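Local coordinates for PUA domain-containing protein (PDB 3D79) that is of unknown function but carries a PUA domain and probably binds RNA, at residues M31-I36 / K92-R96; I74-V78 / P141-G145; I118-E123 / G151-K155. All blocks are in the same frame, centred on the assembly; numbering follows the deposited sequence.

Contact 1: residues M31-I36 / K92-R96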
loop_
_atom_site.group_PDB
_atom_site.type_symbol
_atom_site.label_atom_id
_atom_site.label_comp_id
_atom_site.label_asym_id
_atom_site.label_seq_id
_atom_site.Cartn_x
_atom_site.Cartn_y
_atom_site.Cartn_z
ATOM N N MET A 31 4.529 -2.619 10.155
ATOM C CA MET A 31 4.483 -1.532 9.178
ATOM C C MET A 31 3.684 -0.324 9.659
ATOM O O MET A 31 4.141 0.816 9.528
ATOM C CB MET A 31 3.913 -2.037 7.855
ATOM C CG MET A 31 4.787 -3.078 7.167
ATOM S SD MET A 31 4.226 -3.457 5.501
ATOM C CE MET A 31 2.709 -4.369 5.824
ATOM N N PHE A 32 2.500 -0.571 10.223
ATOM C CA PHE A 32 1.546 0.507 10.529
ATOM C C PHE A 32 1.324 0.771 12.013
ATOM O O PHE A 32 0.672 1.753 12.383
ATOM C CB PHE A 32 0.201 0.206 9.879
ATOM C CG PHE A 32 0.261 0.155 8.386
ATOM C CD1 PHE A 32 0.398 1.325 7.645
ATOM C CD2 PHE A 32 0.181 -1.062 7.717
ATOM C CE1 PHE A 32 0.460 1.287 6.254
ATOM C CE2 PHE A 32 0.234 -1.110 6.329
ATOM C CZ PHE A 32 0.380 0.066 5.597
ATOM N N GLY A 33 1.853 -0.109 12.853
ATOM C CA GLY A 33 1.545 -0.070 14.272
ATOM C C GLY A 33 0.316 -0.910 14.539
ATOM O O GLY A 33 -0.537 -1.087 13.663
ATOM N N GLU A 34 0.221 -1.418 15.763
ATOM C CA GLU A 34 -0.840 -2.347 16.137
ATOM C C GLU A 34 -2.243 -1.747 15.983
ATOM O O GLU A 34 -3.178 -2.458 15.619
ATOM C CB GLU A 34 -0.592 -2.882 17.560
ATOM C CG GLU A 34 -1.441 -4.091 17.962
ATOM C CD GLU A 34 -2.820 -3.696 18.459
ATOM O OE1 GLU A 34 -2.960 -2.577 19.004
ATOM O OE2 GLU A 34 -3.767 -4.498 18.305
ATOM N N GLU A 35 -2.385 -0.446 16.228
ATOM C CA GLU A 35 -3.691 0.217 16.147
ATOM C C GLU A 35 -4.291 0.200 14.737
ATOM O O GLU A 35 -5.426 -0.250 14.547
ATOM C CB GLU A 35 -3.627 1.644 16.705
ATOM C CG GLU A 35 -4.965 2.383 16.666
ATOM C CD GLU A 35 -5.053 3.512 17.675
ATOM O OE1 GLU A 35 -4.908 3.243 18.889
ATOM O OE2 GLU A 35 -5.287 4.666 17.257
ATOM N N ILE A 36 -3.531 0.687 13.757
ATOM C CA ILE A 36 -3.980 0.693 12.363
ATOM C C ILE A 36 -4.177 -0.734 11.850
ATOM O O ILE A 36 -5.199 -1.042 11.225
ATOM C CB ILE A 36 -3.008 1.488 11.454
ATOM C CG1 ILE A 36 -3.148 2.990 11.725
ATOM C CG2 ILE A 36 -3.273 1.183 9.983
ATOM C CD1 ILE A 36 -2.040 3.858 11.125
ATOM N N LYS A 92 -0.998 11.545 7.046
ATOM C CA LYS A 92 -0.246 11.481 8.297
ATOM C C LYS A 92 0.083 10.057 8.760
ATOM O O LYS A 92 0.529 9.852 9.890
ATOM C CB LYS A 92 -0.974 12.278 9.392
ATOM C CG LYS A 92 -1.063 13.773 9.101
ATOM C CD LYS A 92 0.315 14.434 9.187
ATOM C CE LYS A 92 0.293 15.860 8.671
ATOM N NZ LYS A 92 1.549 16.566 9.066
ATOM N N TRP A 93 -0.108 9.085 7.869
ATOM C CA TRP A 93 0.072 7.661 8.190
ATOM C C TRP A 93 1.509 7.160 8.054
ATOM O O TRP A 93 2.311 7.746 7.312
ATOM C CB TRP A 93 -0.837 6.811 7.300
ATOM C CG TRP A 93 -2.149 6.427 7.921
ATOM C CD1 TRP A 93 -2.888 7.155 8.817
ATOM C CD2 TRP A 93 -2.900 5.239 7.654
ATOM N NE1 TRP A 93 -4.041 6.478 9.139
ATOM C CE2 TRP A 93 -4.077 5.303 8.434
ATOM C CE3 TRP A 93 -2.692 4.123 6.827
ATOM C CZ2 TRP A 93 -5.042 4.288 8.422
ATOM C CZ3 TRP A 93 -3.655 3.113 6.815
ATOM C CH2 TRP A 93 -4.814 3.207 7.608
ATOM N N PRO A 94 1.837 6.056 8.754
ATOM C CA PRO A 94 3.119 5.407 8.523
ATOM C C PRO A 94 3.184 4.861 7.103
ATOM O O PRO A 94 2.142 4.534 6.511
ATOM C CB PRO A 94 3.131 4.237 9.521
ATOM C CG PRO A 94 2.012 4.472 10.454
ATOM C CD PRO A 94 1.027 5.352 9.768
ATOM N N ARG A 95 4.403 4.786 6.575
ATOM C CA ARG A 95 4.702 4.265 5.231
ATOM C C ARG A 95 4.139 5.110 4.086
ATOM O O ARG A 95 4.068 4.647 2.950
ATOM C CB ARG A 95 4.268 2.799 5.076
ATOM C CG ARG A 95 4.927 1.831 6.050
ATOM C CD ARG A 95 6.451 1.839 5.914
ATOM N NE ARG A 95 7.103 0.861 6.788
ATOM C CZ ARG A 95 7.348 -0.407 6.466
ATOM N NH1 ARG A 95 6.986 -0.896 5.283
ATOM N NH2 ARG A 95 7.950 -1.196 7.348
ATOM N N ARG A 96 3.757 6.348 4.390
ATOM C CA ARG A 96 3.227 7.265 3.387
ATOM C C ARG A 96 4.321 7.914 2.547
ATOM O O ARG A 96 5.418 8.222 3.027
ATOM C CB ARG A 96 2.391 8.375 4.045
ATOM C CG ARG A 96 3.238 9.491 4.639
ATOM C CD ARG A 96 2.398 10.521 5.379
ATOM N NE ARG A 96 3.243 11.498 6.068
ATOM C CZ ARG A 96 3.815 11.302 7.254
ATOM N NH1 ARG A 96 3.645 10.157 7.911
ATOM N NH2 ARG A 96 4.575 12.253 7.788
HETATM O O HOH W 1 6.772 1.651 9.533
#
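I36 and W93 bring together the two halves of a Pre-PUA/PUA protein: the helical corner at 31-36, where helix 18-32 gives way to helix 34-40, and the type II beta turn W93-R96 that leads into the first strand of the PUA domain. The isoleucine can be followed outward. Its CB is directed at the turn, and CG1, anti to the carbonyl carbon (chi1 -73°), comes to 4.0 Å from CZ2 of W93. From there the extended chain carries CD1 out above the five-membered ring, 3.7 Å from its centroid and 12° off the normal, a CH-pi contact. CG2 packs on the same face of the indole, 3.5 Å from W93 CH2. CD1 also meets CD of P94. An alanine in place of W93 would remove that flat surface, and the end of I36 would probably lose its CH-pi partner and be able to turn. F32 meets the indole obliquely, the two ring planes inclined at 57°, and turns its ring edge to P94 O. M31 crosses R95 at about a right angle, putting CG under one face of the guanidinium, 3.6 Å from NH1 of R95; the same NH1 is hydrogen-bonded to F130 O. One water completes the join, donating to M31 O (2.8 Å) and accepting from R95 NE (2.9 Å).

Contact 2: residues I74-V78 / P141-G145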
loop_
_atom_site.group_PDB
_atom_site.type_symbol
_atom_site.label_atom_id
_atom_site.label_comp_id
_atom_site.label_asym_id
_atom_site.label_seq_id
_atom_site.Cartn_x
_atom_site.Cartn_y
_atom_site.Cartn_z
ATOM N N ILE A 74 2.857 -9.177 2.330
ATOM C CA ILE A 74 1.585 -8.525 2.044
ATOM C C ILE A 74 1.660 -7.003 2.197
ATOM O O ILE A 74 2.557 -6.465 2.859
ATOM C CB ILE A 74 0.409 -9.094 2.916
ATOM C CG1 ILE A 74 0.678 -8.918 4.413
ATOM C CG2 ILE A 74 0.168 -10.569 2.610
ATOM C CD1 ILE A 74 0.278 -7.574 4.968
ATOM N N PHE A 75 0.701 -6.324 1.577
ATOM C CA PHE A 75 0.526 -4.885 1.751
ATOM C C PHE A 75 -0.900 -4.518 1.360
ATOM O O PHE A 75 -1.479 -5.161 0.490
ATOM C CB PHE A 75 1.523 -4.092 0.900
ATOM C CG PHE A 75 1.732 -2.681 1.379
ATOM C CD1 PHE A 75 2.426 -2.431 2.561
ATOM C CD2 PHE A 75 1.235 -1.599 0.652
ATOM C CE1 PHE A 75 2.618 -1.134 3.020
ATOM C CE2 PHE A 75 1.424 -0.298 1.099
ATOM C CZ PHE A 75 2.118 -0.062 2.286
ATOM N N PRO A 76 -1.493 -3.503 2.019
ATOM C CA PRO A 76 -2.840 -3.106 1.600
ATOM C C PRO A 76 -2.975 -2.758 0.116
ATOM O O PRO A 76 -2.089 -2.123 -0.462
ATOM C CB PRO A 76 -3.118 -1.857 2.451
ATOM C CG PRO A 76 -2.285 -2.050 3.661
ATOM C CD PRO A 76 -1.026 -2.713 3.177
ATOM N N LEU A 77 -4.088 -3.172 -0.481
ATOM C CA LEU A 77 -4.442 -2.776 -1.843
ATOM C C LEU A 77 -4.783 -1.294 -1.909
ATOM O O LEU A 77 -5.122 -0.679 -0.892
ATOM C CB LEU A 77 -5.649 -3.576 -2.337
ATOM C CG LEU A 77 -5.461 -5.085 -2.521
ATOM C CD1 LEU A 77 -6.805 -5.750 -2.693
ATOM C CD2 LEU A 77 -4.542 -5.393 -3.707
ATOM N N VAL A 78 -4.707 -0.722 -3.109
ATOM C CA VAL A 78 -5.104 0.677 -3.304
ATOM C C VAL A 78 -6.576 0.886 -2.919
ATOM O O VAL A 78 -6.902 1.887 -2.270
ATOM C CB VAL A 78 -4.780 1.202 -4.735
ATOM C CG1 VAL A 78 -5.231 2.654 -4.897
ATOM C CG2 VAL A 78 -3.279 1.115 -4.990
ATOM N N PRO A 141 -5.223 7.644 -2.064
ATOM C CA PRO A 141 -4.067 6.840 -2.457
ATOM C C PRO A 141 -4.053 6.587 -3.957
ATOM O O PRO A 141 -5.108 6.383 -4.570
ATOM C CB PRO A 141 -4.279 5.541 -1.687
ATOM C CG PRO A 141 -5.770 5.412 -1.613
ATOM C CD PRO A 141 -6.268 6.824 -1.419
ATOM N N LEU A 142 -2.857 6.617 -4.538
ATOM C CA LEU A 142 -2.686 6.453 -5.973
ATOM C C LEU A 142 -2.048 5.109 -6.290
ATOM O O LEU A 142 -2.283 4.534 -7.354
ATOM C CB LEU A 142 -1.767 7.546 -6.528
ATOM C CG LEU A 142 -2.036 9.003 -6.159
ATOM C CD1 LEU A 142 -0.938 9.877 -6.727
ATOM C CD2 LEU A 142 -3.404 9.439 -6.671
ATOM N N ALA A 143 -1.230 4.621 -5.365
ATOM C CA ALA A 143 -0.349 3.493 -5.667
ATOM C C ALA A 143 0.286 2.905 -4.422
ATOM O O ALA A 143 0.298 3.527 -3.361
ATOM C CB ALA A 143 0.754 3.939 -6.634
ATOM N N ILE A 144 0.827 1.700 -4.580
ATOM C CA ILE A 144 1.678 1.096 -3.572
ATOM C C ILE A 144 2.962 0.646 -4.258
ATOM O O ILE A 144 2.980 0.442 -5.483
ATOM C CB ILE A 144 0.991 -0.086 -2.828
ATOM C CG1 ILE A 144 0.575 -1.196 -3.797
ATOM C CG2 ILE A 144 -0.235 0.414 -2.033
ATOM C CD1 ILE A 144 0.231 -2.518 -3.109
ATOM N N GLY A 145 4.026 0.510 -3.480
ATOM C CA GLY A 145 5.314 0.136 -4.056
ATOM C C GLY A 145 6.426 -0.064 -3.057
ATOM O O GLY A 145 6.195 -0.192 -1.853
#
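F75 meets I144 where the last strand of the Pre-PUA sheet faces a strand of the PUA sheet, and the two side chains run antiparallel alongside one another. With its CG anti to the backbone N (chi1 -160°), the phenylalanine presents a ring edge to the isoleucine, CE2 lying 3.6 Å from I144 CG2. One face of that ring is taken by CD of the next residue, P76. The carbonyl of P76 is held among methyls: its O is 3.5 Å from both CG2 and CD1 of I144, and it is buried with no polar partner. I144 brings both methyls to this oxygen because its CG1 stands between the backbone N and the carbonyl carbon (chi1 59°). Beyond L77, the N-cap of helix 78-84, V78 divides its branches: CG1 sits 3.7 Å from P141 O, and CG2 is 3.8 Å from A143 CA. The strand that V78 meets carries a classic beta bulge, L142 and A143 both facing V133. Around this buried junction, which has no hydrogen bond across it, M31 and F32 of helix 18-32 pack on F75 and P76, L81 of helix 78-84 touches P76, P141 and I144, and H167 of strand 167-168 touches V78 and I144.

Contact 3: residues I118-E123 / G151-K155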
loop_
_atom_site.group_PDB
_atom_site.type_symbol
_atom_site.label_atom_id
_atom_site.label_comp_id
_atom_site.label_asym_id
_atom_site.label_seq_id
_atom_site.Cartn_x
_atom_site.Cartn_y
_atom_site.Cartn_z
ATOM N N ILE A 118 7.638 14.659 -4.544
ATOM C CA ILE A 118 7.328 14.259 -3.168
ATOM C C ILE A 118 7.329 15.471 -2.241
ATOM O O ILE A 118 8.336 16.175 -2.132
ATOM C CB ILE A 118 8.305 13.163 -2.663
ATOM C CG1 ILE A 118 8.110 11.880 -3.481
ATOM C CG2 ILE A 118 8.104 12.888 -1.154
ATOM C CD1 ILE A 118 9.127 10.797 -3.208
ATOM N N VAL A 119 6.200 15.683 -1.562
ATOM C CA VAL A 119 6.043 16.807 -0.627
ATOM C C VAL A 119 6.209 16.393 0.843
ATOM O O VAL A 119 6.462 17.238 1.711
ATOM C CB VAL A 119 4.708 17.565 -0.837
ATOM C CG1 VAL A 119 4.667 18.208 -2.220
ATOM C CG2 VAL A 119 3.509 16.658 -0.629
ATOM N N ASP A 120 6.056 15.099 1.118
ATOM C CA ASP A 120 6.248 14.562 2.465
ATOM C C ASP A 120 6.389 13.054 2.370
ATOM O O ASP A 120 5.941 12.447 1.403
ATOM C CB ASP A 120 5.051 14.908 3.366
ATOM C CG ASP A 120 5.290 14.557 4.825
ATOM O OD1 ASP A 120 6.454 14.626 5.273
ATOM O OD2 ASP A 120 4.307 14.206 5.526
ATOM N N ALA A 121 7.025 12.467 3.379
ATOM C CA ALA A 121 7.181 11.023 3.481
ATOM C C ALA A 121 7.380 10.661 4.942
ATOM O O ALA A 121 7.878 11.468 5.725
ATOM C CB ALA A 121 8.374 10.545 2.634
ATOM N N ASP A 122 6.965 9.457 5.310
ATOM C CA ASP A 122 7.210 8.942 6.649
ATOM C C ASP A 122 8.710 8.739 6.848
ATOM O O ASP A 122 9.329 7.946 6.147
ATOM C CB ASP A 122 6.447 7.627 6.833
ATOM C CG ASP A 122 6.777 6.926 8.138
ATOM O OD1 ASP A 122 7.265 7.585 9.085
ATOM O OD2 ASP A 122 6.530 5.707 8.209
ATOM N N GLU A 123 9.293 9.459 7.805
ATOM C CA GLU A 123 10.737 9.346 8.058
ATOM C C GLU A 123 11.146 7.949 8.547
ATOM O O GLU A 123 12.327 7.595 8.527
ATOM C CB GLU A 123 11.209 10.442 9.017
ATOM C CG GLU A 123 11.035 11.851 8.445
ATOM C CD GLU A 123 12.081 12.837 8.936
ATOM O OE1 GLU A 123 12.986 12.434 9.702
ATOM O OE2 GLU A 123 11.996 14.025 8.547
ATOM N N GLY A 151 12.775 7.473 3.866
ATOM C CA GLY A 151 11.817 8.572 4.005
ATOM C C GLY A 151 12.494 9.927 4.135
ATOM O O GLY A 151 12.059 10.907 3.526
ATOM N N LYS A 152 13.561 9.980 4.932
ATOM C CA LYS A 152 14.350 11.203 5.094
ATOM C C LYS A 152 14.925 11.683 3.764
ATOM O O LYS A 152 14.858 12.872 3.441
ATOM C CB LYS A 152 15.486 10.982 6.093
ATOM C CG LYS A 152 15.031 10.932 7.549
ATOM C CD LYS A 152 16.199 10.647 8.498
ATOM C CE LYS A 152 17.159 11.827 8.598
ATOM N NZ LYS A 152 16.614 12.951 9.418
ATOM N N VAL A 153 15.487 10.751 2.999
ATOM C CA VAL A 153 16.087 11.085 1.708
ATOM C C VAL A 153 15.017 11.551 0.715
ATOM O O VAL A 153 15.240 12.494 -0.051
ATOM C CB VAL A 153 16.962 9.922 1.166
ATOM C CG1 VAL A 153 17.350 10.155 -0.289
ATOM C CG2 VAL A 153 18.213 9.769 2.030
ATOM N N MET A 154 13.841 10.919 0.761
ATOM C CA MET A 154 12.702 11.338 -0.062
ATOM C C MET A 154 12.317 12.800 0.166
ATOM O O MET A 154 11.942 13.496 -0.777
ATOM C CB MET A 154 11.476 10.455 0.196
ATOM C CG MET A 154 11.591 9.028 -0.294
ATOM S SD MET A 154 9.986 8.215 -0.132
ATOM C CE MET A 154 10.435 6.504 -0.441
ATOM N N LYS A 155 12.399 13.253 1.417
ATOM C CA LYS A 155 12.066 14.634 1.765
ATOM C C LYS A 155 13.154 15.640 1.376
ATOM O O LYS A 155 12.860 16.807 1.105
ATOM C CB LYS A 155 11.760 14.740 3.264
ATOM C CG LYS A 155 10.469 14.033 3.665
ATOM C CD LYS A 155 10.311 13.954 5.185
ATOM C CE LYS A 155 9.968 15.309 5.780
ATOM N NZ LYS A 155 10.006 15.275 7.274
HETATM O O HOH W 2 7.490 13.823 7.703
HETATM O O HOH W 3 14.463 7.862 6.849
#
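The carboxylate of E123 is gripped by two lysines of helix 151-156 where that helix packs against strand 118-121 and the loop after it, in the PUA domain. K152 lies over one face, its CG 3.3 Å from E123 OE1, and its NZ forms a long salt bridge to the same oxygen. K155 comes in at the edge, near the plane of the carboxylate: its chain bends at chi3 (73°), and NZ donates a 2.7 Å hydrogen bond to the anti lone pair of E123 OE2, the shorter arm of the salt-bridge network. The D120 side chain lies beside that of K155, both pointing the same way; OD1 touches CE of K155, and a water bridges D120 OD1 and K155 NZ. D120 OD2 is held by R96. Nearer the sheet the contact is mainly apolar. A121 CB rests 3.9 Å from M154 CB, and I118 CD1 meets SD of M154 at 4.1 Å, the two chains crossing at a slant; A121 N is buried without a polar partner. At the helix start, any side chain on G151 would run into D122 O, but the glycine allows a CA-H...O contact, G151 CA to D122 O 3.3 Å, with 161° at the hydrogen.

Overall arrangement
Contacts 1 and 2 both bridge the Pre-PUA and PUA parts; their centres are 13 Å apart, and they touch through aromatic rings, F32 CZ lying 3.6 Å from F75 CE1. Contact 3 lies within the PUA part, about 15 Å from contact 1 between centres. There the turn at 92-96 passes on to segment 118-123 through polar links: R95 N to D122 OD2 at 2.8 Å, a probable hydrogen bond, and an R96 NE to D120 OD2 salt bridge at 3.0 Å. Contacts 2 and 3 remain about 8 Å apart at their nearest atoms, related through the sheet both reach. A two-part protein can thus be joined by neighbouring contacts whose residues touch one another.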